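Local coordinates for amidohydrolase 3 domain-containing protein (Pyrococcus horikoshii, PDB 3IGH), which is uncharacterised but probably hydrolyses carbon-nitrogen bonds other than peptide bonds, as a metal-dependent member of the amidohydrolase family, at residues H196-G201 with K226-V231. Residues are numbered along the deposited sequence; the frame is centred on the assembly and turned at random.
Sequences HLLDLG and KLSINV. With SO4 (sulfate ion), chain J.
His-196 NE2 donates a hydrogen bond to O4 of a sulfate ion, 3.0 Å long and somewhat bent at 153°; the oxygen approaches the imidazole's edge, close to the ring plane. The sulfate, likely picked up from the crystallisation solution, also accepts a hydrogen bond from Ala-406 N. With CG anti to the backbone N (chi1 -178°), the ring extends out from helix 183-199 to the sulfate and takes no part in the contact with 226-231. Putting a leucine at His-196 would probably leave sulfate O4 without its imidazole donor and the anion less firmly placed. Leu-197 and Leu-198, next along the helix, meet 226-231 through apolar branches. Both methyls of Leu-198 lie against the residues just before the strand: CD1 is 3.9 Å from Ile-229 CG2, while CD2 rests 3.8 Å from Ser-228 OG, a van der Waals touch. Deeper in, Leu-197 CD1 reaches Ile-229 CD1 at 4.2 Å. This is the outer layer of the TIM-barrel fold of amidohydrolases, where helix 183-199 packs beside the entry to strand 230-235, the parallel neighbour of 202-210. Gln-194, one helical turn before Leu-198, hydrogen-bonds Lys-226 O through NE2 and Ser-228 N through OE1. A Schellman motif closes the last turn at Gly-201, whose positive phi (85°) leads into strand 202-210.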
ATOM      1  N   HIS A 196      12.360   2.307  20.728  1.00 32.26           N
ATOM      2  CA  HIS A 196      13.066   3.444  21.318  1.00 32.42           C
ATOM      3  C   HIS A 196      12.266   4.733  21.147  1.00 31.99           C
ATOM      4  O   HIS A 196      12.084   5.497  22.108  1.00 28.57           O
ATOM      5  CB  HIS A 196      14.449   3.564  20.665  1.00 31.65           C
ATOM      6  CG  HIS A 196      15.300   4.667  21.218  1.00 37.17           C
ATOM      7  ND1 HIS A 196      15.994   4.551  22.404  1.00 39.94           N
ATOM      8  CD2 HIS A 196      15.598   5.894  20.727  1.00 32.60           C
ATOM      9  CE1 HIS A 196      16.669   5.664  22.629  1.00 43.52           C
ATOM     10  NE2 HIS A 196      16.449   6.495  21.626  1.00 35.68           N
ATOM     11  N   LEU A 197      11.757   4.963  19.935  1.00 30.94           N
ATOM     12  CA  LEU A 197      10.967   6.161  19.645  1.00 28.56           C
ATOM     13  C   LEU A 197       9.634   6.161  20.372  1.00 31.52           C
ATOM     14  O   LEU A 197       9.231   7.181  20.931  1.00 31.17           O
ATOM     15  CB  LEU A 197      10.744   6.321  18.126  1.00 28.30           C
ATOM     16  CG  LEU A 197      12.045   6.647  17.389  1.00 25.93           C
ATOM     17  CD1 LEU A 197      11.910   6.350  15.905  1.00 28.11           C
ATOM     18  CD2 LEU A 197      12.488   8.097  17.628  1.00 27.42           C
ATOM     19  N   LEU A 198       8.967   5.009  20.378  1.00 31.57           N
ATOM     20  CA  LEU A 198       7.673   4.863  21.044  1.00 37.91           C
ATOM     21  C   LEU A 198       7.801   5.149  22.547  1.00 35.25           C
ATOM     22  O   LEU A 198       6.962   5.848  23.124  1.00 36.46           O
ATOM     23  CB  LEU A 198       7.109   3.458  20.800  1.00 37.31           C
ATOM     24  CG  LEU A 198       5.621   3.158  20.981  1.00 49.71           C
ATOM     25  CD1 LEU A 198       4.759   4.070  20.133  1.00 40.95           C
ATOM     26  CD2 LEU A 198       5.353   1.703  20.625  1.00 45.94           C
ATOM     27  N   ASP A 199       8.880   4.660  23.157  1.00 31.66           N
ATOM     28  CA  ASP A 199       9.160   4.934  24.576  1.00 34.84           C
ATOM     29  C   ASP A 199       9.403   6.412  24.861  1.00 39.92           C
ATOM     30  O   ASP A 199       9.207   6.869  25.987  1.00 37.39           O
ATOM     31  CB  ASP A 199      10.345   4.102  25.083  1.00 36.48           C
ATOM     32  CG  ASP A 199       9.991   2.632  25.286  1.00 55.65           C
ATOM     33  OD1 ASP A 199       8.790   2.282  25.235  1.00 64.37           O
ATOM     34  OD2 ASP A 199      10.922   1.822  25.491  1.00 66.66           O
ATOM     35  N   LEU A 200       9.824   7.152  23.834  1.00 35.20           N
ATOM     36  CA  LEU A 200      10.056   8.581  23.939  1.00 31.61           C
ATOM     37  C   LEU A 200       8.820   9.429  23.622  1.00 31.59           C
ATOM     38  O   LEU A 200       8.864  10.658  23.715  1.00 34.09           O
ATOM     39  CB  LEU A 200      11.224   8.981  23.029  1.00 31.59           C
ATOM     40  CG  LEU A 200      12.609   8.638  23.581  1.00 37.54           C
ATOM     41  CD1 LEU A 200      13.671   8.730  22.488  1.00 36.19           C
ATOM     42  CD2 LEU A 200      12.937   9.556  24.761  1.00 37.57           C
ATOM     43  N   GLY A 201       7.724   8.785  23.241  1.00 30.78           N
ATOM     44  CA  GLY A 201       6.508   9.512  22.864  1.00 31.54           C
ATOM     45  C   GLY A 201       6.464   9.969  21.402  1.00 32.91           C
ATOM     46  O   GLY A 201       5.611  10.770  21.026  1.00 34.34           O
ATOM     47  N   LYS A 226       3.597  -5.517  12.692  1.00 32.35           N
ATOM     48  CA  LYS A 226       4.648  -5.300  13.689  1.00 33.20           C
ATOM     49  C   LYS A 226       5.300  -3.919  13.572  1.00 35.60           C
ATOM     50  O   LYS A 226       6.314  -3.653  14.220  1.00 36.96           O
ATOM     51  CB  LYS A 226       5.701  -6.417  13.617  1.00 33.60           C
ATOM     52  CG  LYS A 226       5.185  -7.769  14.107  1.00 38.27           C
ATOM     53  CD  LYS A 226       6.150  -8.894  13.795  1.00 59.65           C
ATOM     54  CE  LYS A 226       5.633 -10.213  14.360  1.00 73.25           C
ATOM     55  NZ  LYS A 226       6.366 -11.387  13.810  1.00 72.12           N
ATOM     56  N   LEU A 227       4.726  -3.051  12.741  1.00 31.15           N
ATOM     57  CA  LEU A 227       5.089  -1.625  12.749  1.00 34.80           C
ATOM     58  C   LEU A 227       4.281  -0.906  13.825  1.00 37.73           C
ATOM     59  O   LEU A 227       3.057  -0.832  13.750  1.00 38.36           O
ATOM     60  CB  LEU A 227       4.824  -0.971  11.388  1.00 33.72           C
ATOM     61  CG  LEU A 227       5.882  -0.784  10.304  1.00 45.06           C
ATOM     62  CD1 LEU A 227       5.322   0.156   9.257  1.00 33.45           C
ATOM     63  CD2 LEU A 227       7.213  -0.248  10.828  1.00 34.37           C
ATOM     64  N   SER A 228       4.966  -0.370  14.829  1.00 31.00           N
ATOM     65  CA  SER A 228       4.278   0.172  15.988  1.00 33.90           C
ATOM     66  C   SER A 228       4.154   1.697  15.956  1.00 33.96           C
ATOM     67  O   SER A 228       3.547   2.294  16.846  1.00 32.64           O
ATOM     68  CB  SER A 228       4.984  -0.285  17.268  1.00 37.13           C
ATOM     69  OG  SER A 228       6.310   0.209  17.303  1.00 34.11           O
ATOM     70  N   ILE A 229       4.740   2.317  14.929  1.00 32.96           N
ATOM     71  CA  ILE A 229       4.670   3.763  14.723  1.00 28.10           C
ATOM     72  C   ILE A 229       4.294   4.032  13.258  1.00 25.56           C
ATOM     73  O   ILE A 229       4.499   3.179  12.393  1.00 28.74           O
ATOM     74  CB  ILE A 229       6.034   4.468  15.039  1.00 31.98           C
ATOM     75  CG1 ILE A 229       7.166   3.893  14.172  1.00 30.19           C
ATOM     76  CG2 ILE A 229       6.359   4.398  16.552  1.00 29.76           C
ATOM     77  CD1 ILE A 229       8.502   4.677  14.202  1.00 33.16           C
ATOM     78  N   ASN A 230       3.741   5.213  12.989  1.00 28.45           N
ATOM     79  CA  ASN A 230       3.481   5.636  11.618  1.00 29.13           C
ATOM     80  C   ASN A 230       4.786   5.995  10.918  1.00 31.51           C
ATOM     81  O   ASN A 230       5.603   6.743  11.452  1.00 30.27           O
ATOM     82  CB  ASN A 230       2.497   6.812  11.586  1.00 31.80           C
ATOM     83  CG  ASN A 230       1.209   6.507  12.330  1.00 33.19           C
ATOM     84  OD1 ASN A 230       0.542   5.505  12.053  1.00 31.40           O
ATOM     85  ND2 ASN A 230       0.858   7.362  13.288  1.00 31.63           N
ATOM     86  N   VAL A 231       4.996   5.419   9.740  1.00 27.11           N
ATOM     87  CA  VAL A 231       6.231   5.623   8.996  1.00 24.39           C
ATOM     88  C   VAL A 231       5.910   6.191   7.617  1.00 28.02           C
ATOM     89  O   VAL A 231       5.251   5.538   6.809  1.00 26.75           O
ATOM     90  CB  VAL A 231       7.033   4.306   8.855  1.00 24.44           C
ATOM     91  CG1 VAL A 231       8.309   4.527   8.021  1.00 29.07           C
ATOM     92  CG2 VAL A 231       7.378   3.720  10.231  1.00 27.59           C
TER
HETATM   93  S   SO4 J   9      19.730   8.343  21.240  0.50 44.92           S
HETATM   94  O1  SO4 J   9      19.764   7.187  22.127  0.50 38.03           O
HETATM   95  O2  SO4 J   9      20.442   9.448  21.871  0.50 50.62           O
HETATM   96  O3  SO4 J   9      20.373   8.015  19.971  0.50 40.01           O
HETATM   97  O4  SO4 J   9      18.343   8.725  21.010  0.50 33.97           O